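Local coordinates for putative uncharacterized protein (PDB 3R4V) that is a phage tubulin-like protein with a tubulin-type C-terminal domain, modelled with guanosine-5'-diphosphate in a pocket, at residues V188-N193 against Y247-I252; P236-A241 against D262-F267. All blocks are in the same frame, centred on the assembly; numbering follows the deposited sequence.

Contact 1: V188-N193 against Y247-I252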
loop_
_atom_site.group_PDB
_atom_site.type_symbol
_atom_site.label_atom_id
_atom_site.label_comp_id
_atom_site.label_asym_id
_atom_site.label_seq_id
_atom_site.Cartn_x
_atom_site.Cartn_y
_atom_site.Cartn_z
ATOM N N VAL A 188 -9.132 20.568 5.296
ATOM C CA VAL A 188 -9.145 19.517 4.287
ATOM C C VAL A 188 -8.190 19.901 3.162
ATOM O O VAL A 188 -7.552 19.042 2.546
ATOM C CB VAL A 188 -10.544 19.285 3.693
ATOM C CG1 VAL A 188 -10.453 18.324 2.517
ATOM C CG2 VAL A 188 -11.484 18.738 4.741
ATOM N N HIS A 189 -8.093 21.200 2.900
ATOM C CA HIS A 189 -7.200 21.693 1.864
ATOM C C HIS A 189 -5.737 21.566 2.271
ATOM O O HIS A 189 -4.872 21.351 1.423
ATOM C CB HIS A 189 -7.550 23.135 1.500
ATOM C CG HIS A 189 -8.952 23.296 1.002
ATOM N ND1 HIS A 189 -9.940 23.905 1.745
ATOM C CD2 HIS A 189 -9.538 22.900 -0.153
ATOM C CE1 HIS A 189 -11.071 23.892 1.060
ATOM N NE2 HIS A 189 -10.854 23.288 -0.094
ATOM N N ASP A 190 -5.464 21.684 3.567
ATOM C CA ASP A 190 -4.112 21.496 4.076
ATOM C C ASP A 190 -3.656 20.061 3.826
ATOM O O ASP A 190 -2.552 19.831 3.348
ATOM C CB ASP A 190 -4.044 21.812 5.569
ATOM C CG ASP A 190 -4.276 23.282 5.868
ATOM O OD1 ASP A 190 -3.936 24.131 5.014
ATOM O OD2 ASP A 190 -4.796 23.592 6.960
ATOM N N VAL A 191 -4.520 19.103 4.144
ATOM C CA VAL A 191 -4.213 17.695 3.897
ATOM C C VAL A 191 -4.023 17.427 2.407
ATOM O O VAL A 191 -3.055 16.770 2.015
ATOM C CB VAL A 191 -5.296 16.764 4.474
ATOM C CG1 VAL A 191 -5.074 15.322 4.019
ATOM C CG2 VAL A 191 -5.314 16.863 6.001
ATOM N N ALA A 192 -4.922 17.956 1.579
ATOM C CA ALA A 192 -4.832 17.755 0.130
ATOM C C ALA A 192 -3.499 18.261 -0.401
ATOM O O ALA A 192 -2.821 17.572 -1.162
ATOM C CB ALA A 192 -5.999 18.440 -0.601
ATOM N N ASN A 193 -3.107 19.461 0.014
ATOM C CA ASN A 193 -1.863 20.038 -0.483
ATOM C C ASN A 193 -0.594 19.430 0.108
ATOM O O ASN A 193 0.499 19.638 -0.428
ATOM C CB ASN A 193 -1.870 21.552 -0.338
ATOM C CG ASN A 193 -2.807 22.208 -1.328
ATOM O OD1 ASN A 193 -2.727 21.957 -2.537
ATOM N ND2 ASN A 193 -3.725 23.015 -0.824
ATOM N N TYR A 247 7.127 21.675 1.947
ATOM C CA TYR A 247 5.796 22.008 2.436
ATOM C C TYR A 247 5.686 21.511 3.866
ATOM O O TYR A 247 6.105 20.405 4.170
ATOM C CB TYR A 247 4.724 21.354 1.552
ATOM C CG TYR A 247 3.305 21.527 2.062
ATOM C CD1 TYR A 247 2.500 22.571 1.610
ATOM C CD2 TYR A 247 2.767 20.637 2.983
ATOM C CE1 TYR A 247 1.206 22.729 2.070
ATOM C CE2 TYR A 247 1.472 20.787 3.454
ATOM C CZ TYR A 247 0.696 21.830 2.989
ATOM O OH TYR A 247 -0.592 21.981 3.450
ATOM N N ARG A 248 5.134 22.336 4.747
ATOM C CA ARG A 248 5.023 22.003 6.162
ATOM C C ARG A 248 3.709 22.545 6.724
ATOM O O ARG A 248 3.378 23.703 6.466
ATOM C CB ARG A 248 6.206 22.635 6.904
ATOM C CG ARG A 248 6.023 22.812 8.398
ATOM C CD ARG A 248 6.854 23.987 8.924
ATOM N NE ARG A 248 8.253 23.936 8.503
ATOM C CZ ARG A 248 9.184 23.188 9.090
ATOM N NH1 ARG A 248 8.862 22.418 10.120
ATOM N NH2 ARG A 248 10.434 23.205 8.646
ATOM N N LYS A 249 2.987 21.732 7.492
ATOM C CA LYS A 249 1.769 22.180 8.176
ATOM C C LYS A 249 1.643 21.534 9.548
ATOM O O LYS A 249 2.121 20.424 9.772
ATOM C CB LYS A 249 0.512 21.860 7.360
ATOM C CG LYS A 249 0.129 22.922 6.357
ATOM C CD LYS A 249 -0.516 24.124 7.026
ATOM C CE LYS A 249 -0.496 25.325 6.091
ATOM N NZ LYS A 249 -0.865 24.942 4.694
ATOM N N VAL A 250 0.976 22.231 10.456
ATOM C CA VAL A 250 0.769 21.726 11.810
ATOM C C VAL A 250 -0.707 21.761 12.208
ATOM O O VAL A 250 -1.426 22.706 11.887
ATOM C CB VAL A 250 1.604 22.523 12.831
ATOM C CG1 VAL A 250 1.256 22.112 14.270
ATOM C CG2 VAL A 250 3.084 22.328 12.559
ATOM N N GLY A 251 -1.158 20.713 12.893
ATOM C CA GLY A 251 -2.490 20.688 13.473
ATOM C C GLY A 251 -2.433 20.466 14.976
ATOM O O GLY A 251 -1.540 19.778 15.476
ATOM N N ILE A 252 -3.380 21.046 15.707
ATOM C CA ILE A 252 -3.424 20.866 17.157
ATOM C C ILE A 252 -4.529 19.901 17.535
ATOM O O ILE A 252 -5.700 20.149 17.254
ATOM C CB ILE A 252 -3.622 22.199 17.895
ATOM C CG1 ILE A 252 -2.523 23.173 17.474
ATOM C CG2 ILE A 252 -3.641 21.982 19.406
ATOM C CD1 ILE A 252 -1.145 22.562 17.489
#

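Contact 2: P236-A241 against D262-F267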
loop_
_atom_site.group_PDB
_atom_site.type_symbol
_atom_site.label_atom_id
_atom_site.label_comp_id
_atom_site.label_asym_id
_atom_site.label_seq_id
_atom_site.Cartn_x
_atom_site.Cartn_y
_atom_site.Cartn_z
ATOM N N PRO A 236 0.470 22.153 22.426
ATOM C CA PRO A 236 0.925 23.141 21.439
ATOM C C PRO A 236 2.228 23.824 21.853
ATOM O O PRO A 236 2.857 24.486 21.026
ATOM C CB PRO A 236 -0.228 24.151 21.388
ATOM C CG PRO A 236 -0.955 23.973 22.687
ATOM C CD PRO A 236 -0.828 22.517 23.023
ATOM N N SER A 237 2.631 23.660 23.110
ATOM C CA SER A 237 3.892 24.226 23.571
ATOM C C SER A 237 5.093 23.497 22.967
ATOM O O SER A 237 6.202 24.027 22.945
ATOM C CB SER A 237 3.975 24.209 25.105
ATOM O OG SER A 237 4.443 22.961 25.585
ATOM N N LYS A 238 4.866 22.286 22.468
ATOM C CA LYS A 238 5.952 21.458 21.945
ATOM C C LYS A 238 6.188 21.631 20.439
ATOM O O LYS A 238 7.050 20.971 19.855
ATOM C CB LYS A 238 5.702 19.982 22.276
ATOM C CG LYS A 238 5.762 19.660 23.766
ATOM C CD LYS A 238 5.440 18.196 24.037
ATOM C CE LYS A 238 6.434 17.269 23.349
ATOM N NZ LYS A 238 6.043 15.831 23.458
ATOM N N GLU A 239 5.426 22.516 19.807
ATOM C CA GLU A 239 5.562 22.715 18.371
ATOM C C GLU A 239 6.922 23.304 18.019
ATOM O O GLU A 239 7.275 24.377 18.488
ATOM C CB GLU A 239 4.452 23.619 17.834
ATOM C CG GLU A 239 4.610 23.965 16.359
ATOM C CD GLU A 239 3.537 24.912 15.861
ATOM O OE1 GLU A 239 2.568 25.159 16.611
ATOM O OE2 GLU A 239 3.661 25.408 14.720
ATOM N N VAL A 240 7.677 22.586 17.193
ATOM C CA VAL A 240 8.973 23.052 16.717
ATOM C C VAL A 240 9.058 22.895 15.204
ATOM O O VAL A 240 8.865 21.801 14.675
ATOM C CB VAL A 240 10.128 22.275 17.370
ATOM C CG1 VAL A 240 11.436 22.574 16.658
ATOM C CG2 VAL A 240 10.226 22.615 18.850
ATOM N N ALA A 241 9.331 23.993 14.509
ATOM C CA ALA A 241 9.424 23.962 13.056
ATOM C C ALA A 241 10.757 23.370 12.622
ATOM O O ALA A 241 11.683 24.098 12.274
ATOM C CB ALA A 241 9.252 25.366 12.483
ATOM N N ASP A 262 -1.321 9.384 20.719
ATOM C CA ASP A 262 0.043 9.837 20.978
ATOM C C ASP A 262 0.079 11.352 21.123
ATOM O O ASP A 262 -0.782 12.052 20.589
ATOM C CB ASP A 262 0.967 9.439 19.825
ATOM C CG ASP A 262 0.852 7.976 19.460
ATOM O OD1 ASP A 262 -0.124 7.603 18.775
ATOM O OD2 ASP A 262 1.742 7.198 19.850
ATOM N N ASP A 263 1.097 11.855 21.818
ATOM C CA ASP A 263 1.227 13.282 22.091
ATOM C C ASP A 263 1.637 14.100 20.859
ATOM O O ASP A 263 1.306 15.279 20.743
ATOM C CB ASP A 263 2.226 13.500 23.229
ATOM C CG ASP A 263 2.269 14.939 23.701
ATOM O OD1 ASP A 263 1.376 15.339 24.482
ATOM O OD2 ASP A 263 3.203 15.667 23.300
ATOM N N GLN A 264 2.376 13.481 19.948
ATOM C CA GLN A 264 2.691 14.129 18.681
ATOM C C GLN A 264 2.908 13.070 17.618
ATOM O O GLN A 264 3.419 11.982 17.909
ATOM C CB GLN A 264 3.903 15.056 18.799
ATOM C CG GLN A 264 5.219 14.356 19.053
ATOM C CD GLN A 264 6.340 15.341 19.341
ATOM O OE1 GLN A 264 6.380 15.961 20.409
ATOM N NE2 GLN A 264 7.246 15.501 18.391
ATOM N N ILE A 265 2.476 13.375 16.396
ATOM C CA ILE A 265 2.587 12.443 15.275
ATOM C C ILE A 265 3.017 13.260 14.066
ATOM O O ILE A 265 2.431 14.308 13.801
ATOM C CB ILE A 265 1.245 11.722 14.954
ATOM C CG1 ILE A 265 0.579 11.201 16.232
ATOM C CG2 ILE A 265 1.463 10.575 13.947
ATOM C CD1 ILE A 265 -0.838 10.707 16.036
ATOM N N HIS A 266 4.045 12.795 13.358
ATOM C CA HIS A 266 4.558 13.478 12.171
ATOM C C HIS A 266 4.418 12.582 10.969
ATOM O O HIS A 266 4.847 11.432 11.001
ATOM C CB HIS A 266 6.030 13.841 12.362
ATOM C CG HIS A 266 6.297 14.582 13.639
ATOM N ND1 HIS A 266 6.120 15.944 13.762
ATOM C CD2 HIS A 266 6.695 14.145 14.856
ATOM C CE1 HIS A 266 6.407 16.315 14.995
ATOM N NE2 HIS A 266 6.754 15.242 15.683
ATOM N N PHE A 267 3.830 13.121 9.908
ATOM C CA PHE A 267 3.599 12.364 8.683
ATOM C C PHE A 267 4.497 12.986 7.631
ATOM O O PHE A 267 4.213 14.084 7.135
ATOM C CB PHE A 267 2.129 12.495 8.290
ATOM C CG PHE A 267 1.166 12.014 9.356
ATOM C CD1 PHE A 267 0.804 12.842 10.412
ATOM C CD2 PHE A 267 0.635 10.742 9.305
ATOM C CE1 PHE A 267 -0.081 12.401 11.387
ATOM C CE2 PHE A 267 -0.249 10.292 10.278
ATOM C CZ PHE A 267 -0.604 11.118 11.323
#

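Contact 1: V188-N193 against Y247-I252
Tyr247 and Lys249 of strand 247-252 reach across to Asp190 and Asn193 of helix 188-195, joining a helix to the edge strand of the mixed sheet in a tubulin-like C-terminal domain. The two axes approach within 9.5 Å and run at 145°, closer to antiparallel than to perpendicular. At the start of the strand, Tyr247 holds CG anti to its own amide nitrogen (chi1 174°), which carries its ring to the backbone of Asn193. Asn193 O sits over the centre of one ring face, 3.9 Å from the plane, while Asn193 CB lies 4.0 Å from Tyr247 OH. Tyr247 OH lies 2.9 Å from Asp190 O; it accepts a hydrogen bond from Lys249 NZ at 3.2 Å. Two residues along, Lys249 emerges on the same side of the strand. Its chain, bent at chi2 and chi4, meets the side chain of Asp190 at about a right angle and forms a salt bridge. The carboxylate is shared: Asp190 OD2 is hydrogen-bonded to the backbone N of Asp187 just ahead of the helix, whereas Asp190 OD1 receives Lys249 NZ at 3.2 Å, from 58° above the carboxylate plane.

Contact 2: P236-A241 against D262-F267
Lys238 and Asp263 extend toward each other from opposite directions, and their charged ends form a salt bridge. Lys238 NZ lies 2.8 Å from Asp263 OD2, approaching from above the carboxylate plane by 36°. Lys238 CD already lies 3.5 Å from Asp263 OD2, and the bend at chi3 then sets the direction of CE and NZ.

Gln264 meets the lysine at roughly a right angle. Its CG sits between the backbone N and the carbonyl carbon (chi1 67°); this torsion and the extended chain bring the amide to the end of Lys238, and its rotation about CG-CD turns OE1 to the lysine and NE2 to His266. Gln264 OE1 takes a weak hydrogen bond from Lys238 NZ at 3.1 Å and stands 3.2 Å from Lys238 CE. The ammonium group is thus held by two acceptors contributed by consecutive residues.

His266 lies two residues further on the strand. Gln264 NE2 donates to His266 NE2 at 2.8 Å with an N-H...acceptor angle of 140°, reaching the imidazole at its edge and almost in the ring plane. His266 ND1 is hydrogen-bonded to Ser231 OG, so both ring nitrogens have partners and the ring's rotation is held; the amide of Gln264 is in turn oriented by its bond to His266 and, weakly, by Lys238. Phe242 packs edge-to-face with the imidazole. Together these bonds tie the 3-10 turn of the crossover between parallel strands 228-233 and 247-252 to the start of strand 264-270, the antiparallel neighbour of 228-233 in the sheet of this tubulin-type C-terminal domain.

In the fold
Contacts 1 and 2 lie in the same C-terminal region and on the same side of the chain's centre, with their own centres about 13 Å apart. Along the chain they interleave: segment 236-241 precedes strand 247-252, which precedes 262-267. Strand 247-252 bridges them, since Arg248 NH1 packs 3.3 Å from Ala241 C and Val250 CG2 lies 3.8 Å from Glu239 OE2, both in the loop of contact 2. Strand 228-233 separates it from strand 264-270 within the sheet. The residues lining the guanosine-5'-diphosphate pocket all come from earlier in the chain, between positions 11 and 165, and neither contact contributes to it.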